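Local coordinates for protein beta-galactosidase (Marinomonas sp. ef1, PDB 6Y2K) that hydrolyses terminal beta-D-galactosyl residues of beta-galactosides, as a cold-active hexameric enzyme of glycoside hydrolase family 42, at residues Lys176-Val181 against Asn204-Leu209; Met446-Leu451 against Gly609-Glu614. All coordinates share one frame; numbering follows the deposited sequence.

Contact 1: residues Lys176-Val181 against Asn204-Leu209; sequences KAWGNV and NPSHRL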
loop_
_atom_site.group_PDB
_atom_site.type_symbol
_atom_site.label_atom_id
_atom_site.label_comp_id
_atom_site.label_asym_id
_atom_site.label_seq_id
_atom_site.Cartn_x
_atom_site.Cartn_y
_atom_site.Cartn_z
ATOM N N LYS A 176 -45.956 19.477 26.432
ATOM C CA LYS A 176 -46.300 18.075 26.259
ATOM C C LYS A 176 -45.749 17.510 24.945
ATOM O O LYS A 176 -45.179 16.413 24.929
ATOM C CB LYS A 176 -47.816 17.874 26.319
ATOM C CG LYS A 176 -48.215 16.418 26.515
ATOM C CD LYS A 176 -49.711 16.196 26.318
ATOM C CE LYS A 176 -50.029 14.709 26.249
ATOM N NZ LYS A 176 -51.495 14.481 26.128
ATOM N N ALA A 177 -45.936 18.258 23.859
ATOM C CA ALA A 177 -45.427 17.872 22.538
ATOM C C ALA A 177 -43.890 17.758 22.462
ATOM O O ALA A 177 -43.376 16.853 21.810
ATOM C CB ALA A 177 -45.942 18.840 21.479
ATOM N N TRP A 178 -43.179 18.674 23.120
ATOM C CA TRP A 178 -41.702 18.687 23.130
ATOM C C TRP A 178 -41.078 17.753 24.191
ATOM O O TRP A 178 -39.866 17.499 24.158
ATOM C CB TRP A 178 -41.185 20.114 23.391
ATOM C CG TRP A 178 -41.358 21.105 22.281
ATOM C CD1 TRP A 178 -42.200 21.018 21.205
ATOM C CD2 TRP A 178 -40.689 22.367 22.162
ATOM N NE1 TRP A 178 -42.070 22.136 20.409
ATOM C CE2 TRP A 178 -41.157 22.982 20.981
ATOM C CE3 TRP A 178 -39.720 23.027 22.929
ATOM C CZ2 TRP A 178 -40.693 24.232 20.553
ATOM C CZ3 TRP A 178 -39.266 24.279 22.505
ATOM C CH2 TRP A 178 -39.756 24.867 21.334
ATOM N N GLY A 179 -41.877 17.278 25.152
ATOM C CA GLY A 179 -41.354 16.495 26.274
ATOM C C GLY A 179 -40.459 17.297 27.216
ATOM O O GLY A 179 -39.449 16.784 27.715
ATOM N N ASN A 180 -40.861 18.537 27.506
ATOM C CA ASN A 180 -40.016 19.480 28.252
ATOM C C ASN A 180 -39.871 19.175 29.747
ATOM O O ASN A 180 -39.127 19.875 30.446
ATOM C CB ASN A 180 -40.486 20.927 28.037
ATOM C CG ASN A 180 -40.117 21.468 26.663
ATOM O OD1 ASN A 180 -39.171 20.986 26.019
ATOM N ND2 ASN A 180 -40.858 22.485 26.207
ATOM N N VAL A 181 -40.554 18.138 30.239
ATOM C CA VAL A 181 -40.221 17.573 31.556
ATOM C C VAL A 181 -38.745 17.140 31.621
ATOM O O VAL A 181 -38.088 17.265 32.668
ATOM C CB VAL A 181 -41.160 16.397 31.928
ATOM C CG1 VAL A 181 -40.965 15.199 31.001
ATOM C CG2 VAL A 181 -40.959 15.998 33.389
ATOM N N ASN A 204 -33.319 20.648 22.557
ATOM C CA ASN A 204 -34.354 19.630 22.355
ATOM C C ASN A 204 -34.562 19.473 20.845
ATOM O O ASN A 204 -34.733 20.478 20.157
ATOM C CB ASN A 204 -35.659 20.072 23.034
ATOM C CG ASN A 204 -36.736 18.989 23.055
ATOM O OD1 ASN A 204 -36.701 18.027 22.282
ATOM N ND2 ASN A 204 -37.722 19.165 23.937
ATOM N N PRO A 205 -34.527 18.226 20.318
ATOM C CA PRO A 205 -34.804 18.091 18.884
ATOM C C PRO A 205 -36.179 18.626 18.434
ATOM O O PRO A 205 -36.305 19.049 17.281
ATOM C CB PRO A 205 -34.678 16.578 18.634
ATOM C CG PRO A 205 -34.775 15.940 19.989
ATOM C CD PRO A 205 -34.134 16.932 20.912
ATOM N N SER A 206 -37.179 18.604 19.326
ATOM C CA SER A 206 -38.504 19.182 19.042
ATOM C C SER A 206 -38.427 20.690 18.838
ATOM O O SER A 206 -39.082 21.243 17.960
ATOM C CB SER A 206 -39.488 18.894 20.183
ATOM O OG SER A 206 -39.584 17.505 20.448
ATOM N N HIS A 207 -37.626 21.330 19.681
ATOM C CA HIS A 207 -37.328 22.759 19.627
ATOM C C HIS A 207 -36.652 23.113 18.300
ATOM O O HIS A 207 -37.059 24.057 17.614
ATOM C CB HIS A 207 -36.436 23.090 20.838
ATOM C CG HIS A 207 -36.088 24.537 20.999
ATOM N ND1 HIS A 207 -35.212 24.968 21.973
ATOM C CD2 HIS A 207 -36.483 25.648 20.329
ATOM C CE1 HIS A 207 -35.086 26.281 21.897
ATOM N NE2 HIS A 207 -35.845 26.717 20.908
ATOM N N ARG A 208 -35.638 22.337 17.933
ATOM C CA ARG A 208 -34.895 22.597 16.704
ATOM C C ARG A 208 -35.735 22.340 15.457
ATOM O O ARG A 208 -35.615 23.083 14.474
ATOM C CB ARG A 208 -33.614 21.764 16.660
ATOM C CG ARG A 208 -32.598 22.149 17.733
ATOM C CD ARG A 208 -31.432 21.174 17.790
ATOM N NE ARG A 208 -30.662 21.179 16.550
ATOM C CZ ARG A 208 -29.838 20.217 16.138
ATOM N NH1 ARG A 208 -29.207 20.367 14.972
ATOM N NH2 ARG A 208 -29.664 19.096 16.835
ATOM N N LEU A 209 -36.576 21.303 15.491
ATOM C CA LEU A 209 -37.428 20.980 14.341
ATOM C C LEU A 209 -38.520 22.037 14.094
ATOM O O LEU A 209 -38.710 22.493 12.950
ATOM C CB LEU A 209 -38.041 19.580 14.490
ATOM C CG LEU A 209 -38.880 19.079 13.314
ATOM C CD1 LEU A 209 -38.113 19.134 12.001
ATOM C CD2 LEU A 209 -39.363 17.662 13.570
HETATM O O HOH W 1 -39.034 15.229 22.000
#

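Contact 2: residues Met446-Leu451 against Gly609-Glu614; sequences MRELGL and GVRVRE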
loop_
_atom_site.group_PDB
_atom_site.type_symbol
_atom_site.label_atom_id
_atom_site.label_comp_id
_atom_site.label_asym_id
_atom_site.label_seq_id
_atom_site.Cartn_x
_atom_site.Cartn_y
_atom_site.Cartn_z
ATOM N N MET A 446 -31.167 3.350 -8.932
ATOM C CA MET A 446 -32.270 3.370 -9.915
ATOM C C MET A 446 -31.767 3.778 -11.292
ATOM O O MET A 446 -32.113 3.154 -12.311
ATOM C CB MET A 446 -33.369 4.353 -9.503
ATOM C CG MET A 446 -34.165 3.970 -8.267
ATOM S SD MET A 446 -35.284 5.316 -7.823
ATOM C CE MET A 446 -36.116 4.549 -6.449
ATOM N N ARG A 447 -30.942 4.823 -11.315
ATOM C CA ARG A 447 -30.407 5.366 -12.560
ATOM C C ARG A 447 -29.407 4.440 -13.249
ATOM O O ARG A 447 -29.385 4.365 -14.487
ATOM C CB ARG A 447 -29.774 6.730 -12.306
ATOM C CG ARG A 447 -30.789 7.809 -11.940
ATOM C CD ARG A 447 -31.149 8.638 -13.156
ATOM N NE ARG A 447 -30.012 9.462 -13.565
ATOM C CZ ARG A 447 -29.884 10.074 -14.737
ATOM N NH1 ARG A 447 -30.829 9.974 -15.675
ATOM N NH2 ARG A 447 -28.791 10.793 -14.978
ATOM N N GLU A 448 -28.588 3.736 -12.458
ATOM C CA GLU A 448 -27.676 2.705 -12.993
ATOM C C GLU A 448 -28.431 1.506 -13.601
ATOM O O GLU A 448 -27.858 0.745 -14.379
ATOM C CB GLU A 448 -26.703 2.218 -11.908
ATOM C CG GLU A 448 -25.626 3.235 -11.566
ATOM C CD GLU A 448 -24.747 2.824 -10.381
ATOM O OE1 GLU A 448 -25.200 2.042 -9.527
ATOM O OE2 GLU A 448 -23.594 3.301 -10.298
ATOM N N LEU A 449 -29.699 1.341 -13.216
ATOM C CA LEU A 449 -30.604 0.345 -13.804
ATOM C C LEU A 449 -31.429 0.881 -14.975
ATOM O O LEU A 449 -32.325 0.188 -15.468
ATOM C CB LEU A 449 -31.532 -0.211 -12.724
ATOM C CG LEU A 449 -30.859 -1.046 -11.639
ATOM C CD1 LEU A 449 -31.864 -1.389 -10.548
ATOM C CD2 LEU A 449 -30.243 -2.316 -12.215
ATOM N N GLY A 450 -31.117 2.092 -15.441
ATOM C CA GLY A 450 -31.774 2.672 -16.599
ATOM C C GLY A 450 -33.181 3.198 -16.381
ATOM O O GLY A 450 -33.869 3.492 -17.358
ATOM N N LEU A 451 -33.604 3.356 -15.127
ATOM C CA LEU A 451 -34.985 3.754 -14.830
ATOM C C LEU A 451 -35.199 5.269 -14.985
ATOM O O LEU A 451 -34.329 6.066 -14.619
ATOM C CB LEU A 451 -35.369 3.329 -13.412
ATOM C CG LEU A 451 -35.448 1.822 -13.156
ATOM C CD1 LEU A 451 -35.438 1.507 -11.669
ATOM C CD2 LEU A 451 -36.689 1.223 -13.806
ATOM N N GLY A 609 -20.857 5.135 -16.045
ATOM C CA GLY A 609 -20.924 6.511 -16.522
ATOM C C GLY A 609 -22.020 6.809 -17.534
ATOM O O GLY A 609 -22.139 7.946 -17.987
ATOM N N VAL A 610 -22.824 5.806 -17.883
ATOM C CA VAL A 610 -23.895 5.956 -18.870
ATOM C C VAL A 610 -25.242 6.094 -18.159
ATOM O O VAL A 610 -25.469 5.502 -17.105
ATOM C CB VAL A 610 -23.904 4.773 -19.874
ATOM C CG1 VAL A 610 -25.117 4.823 -20.801
ATOM C CG2 VAL A 610 -22.624 4.782 -20.698
ATOM N N ARG A 611 -26.107 6.928 -18.725
ATOM C CA ARG A 611 -27.438 7.167 -18.203
ATOM C C ARG A 611 -28.389 7.274 -19.380
ATOM O O ARG A 611 -27.973 7.633 -20.485
ATOM C CB ARG A 611 -27.475 8.463 -17.390
ATOM C CG ARG A 611 -26.633 8.451 -16.114
ATOM C CD ARG A 611 -27.270 7.541 -15.077
ATOM N NE ARG A 611 -26.627 7.624 -13.774
ATOM C CZ ARG A 611 -25.527 6.961 -13.413
ATOM N NH1 ARG A 611 -24.881 6.158 -14.261
ATOM N NH2 ARG A 611 -25.049 7.120 -12.187
ATOM N N VAL A 612 -29.655 6.954 -19.119
ATOM C CA VAL A 612 -30.725 6.983 -20.111
ATOM C C VAL A 612 -31.994 7.533 -19.456
ATOM O O VAL A 612 -32.232 7.348 -18.254
ATOM C CB VAL A 612 -30.995 5.575 -20.695
ATOM C CG1 VAL A 612 -32.190 5.577 -21.643
ATOM C CG2 VAL A 612 -29.784 5.075 -21.450
ATOM N N ARG A 613 -32.793 8.235 -20.244
ATOM C CA ARG A 613 -34.120 8.663 -19.805
ATOM C C ARG A 613 -35.037 8.763 -21.026
ATOM O O ARG A 613 -34.563 9.029 -22.133
ATOM C CB ARG A 613 -34.053 10.000 -19.049
ATOM C CG ARG A 613 -35.288 10.250 -18.208
ATOM C CD ARG A 613 -35.200 11.478 -17.309
ATOM N NE ARG A 613 -36.269 11.417 -16.322
ATOM C CZ ARG A 613 -37.560 11.672 -16.551
ATOM N NH1 ARG A 613 -38.434 11.521 -15.557
ATOM N NH2 ARG A 613 -37.995 12.075 -17.751
ATOM N N GLU A 614 -36.330 8.520 -20.814
ATOM C CA GLU A 614 -37.330 8.572 -21.884
ATOM C C GLU A 614 -38.310 9.726 -21.717
ATOM O O GLU A 614 -38.692 10.066 -20.600
ATOM C CB GLU A 614 -38.133 7.276 -21.921
ATOM C CG GLU A 614 -37.279 6.040 -22.143
ATOM C CD GLU A 614 -38.097 4.780 -22.392
ATOM O OE1 GLU A 614 -37.480 3.759 -22.755
ATOM O OE2 GLU A 614 -39.345 4.805 -22.240
HETATM O O HOH W 2 -30.298 6.167 -16.273
HETATM O O HOH W 3 -33.252 8.441 -15.842
HETATM O O HOH W 4 -22.972 5.909 -10.665
#

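Contact 1: residues Lys176-Val181 against Asn204-Leu209
Ser-206 and His-207, in the first turn of helix 205-233, lie over one face of the Trp-178 indole. Ser-206 CB sits above the five-membered ring, 3.8 Å from its centroid, while His-207 CA stands almost on the normal of the six-membered ring, 3.7 Å from that centroid; both are CH-pi contacts. His-207 CB lies over the face at Trp-178 CZ3. The imidazole, its CG anti to the backbone N (chi1 -177°), leans out past the rim of the indole: the planes are 20° apart but slid, and mainly CG and CD2 come near CZ3 and CH2.

Beside these contacts, the Asn-204 amide works as a two-pronged donor. ND2 gives a nearly straight bond to Trp-178 O (2.7 Å), approaching from above the carbonyl plane, and a more bent one to Asn-180 OD1 (3.1 Å). Its other end, OD1, accepts from Ser-206 N at 3.0 Å, so the amide is held at both ends. A water donates to both Trp-178 O and Ser-206 OG, the latter also hydrogen-bonded to Thr-503 O.

Further out, Asp-210 takes the indole NE1, Glu-194 O receives His-207 NE2, and Asn-175 holds Asn-180. Gly-360 of a second subunit packs on Asn-204. The arrangement is a side-chain N-cap on helix 205-233 whose capping asparagine also ties down the C-terminal end of helix 171-178, within the catalytic TIM-barrel region.

Contact 2: residues Met446-Leu451 against Gly609-Glu614
Arg-447 and Arg-611 cross at about a right angle, and the aliphatic part of Arg-611 lies over one face of the Arg-447 guanidinium. Arg-611 CG comes 3.4 Å from Arg-447 NH2, with CD above the same plane. The bend of Arg-611 at chi2 (-71°) brings its own guanidinium against Arg-447 C and Glu-448 CG, which lie over one of its faces, with Arg-447 NE at its edge. The two NE atoms are only 3.9 Å apart, yet both are salt-bridged to Asp-293 OD1. Arg-611 NH1 also donates to Val-610 O (3.0 Å), which fixes the rotation of the group.

The rest of the contact is looser and bridged by water. No direct hydrogen bond joins the segments; instead one water donates to Arg-447 O (2.7 Å) and accepts from Val-612 N, while another accepts from Arg-447 NH1 (2.9 Å) beside Leu-451 O and Val-612 O. At the partly exposed Glu-448, OE2 is 4.5 Å from Arg-611 NH2 and well out of its plane; a third water bridges the two, donating to OE2 and accepting from NH2. OE1 turns to Asn-585 and Lys-589. Gly-450, with positive phi, ends helix 435-448 in a Schellman motif and faces Val-612 at the edge strand 610-615.

A leucine in place of Arg-611 would probably leave Asp-293 with one cationic partner fewer and Val-610 O without its side-chain donor. The shared Asp-293 carboxylate probably offsets the closeness of the two buried like charges.

Overall arrangement
Contacts 1 and 2 are separate sites, their centres 42 Å apart and their nearest atoms about 24 Å. Contact 1 belongs to the TIM-barrel region and lies toward the periphery, 29 Å from the chain centre, where a second subunit also packs; contact 2, at 19 Å, is touched by no other chain. Around contact 1, Thr-503 and helix 418-426 bring in the trimerisation region, whereas contact 2 sets that region's helix 435-448 against the C-terminal antiparallel sheet, with Asp-293 of the barrel region salt-bridged to an arginine from each side. In TIM-barrel glycosidases the active site lies at the C-terminal ends of the barrel strands; both contacts join other parts.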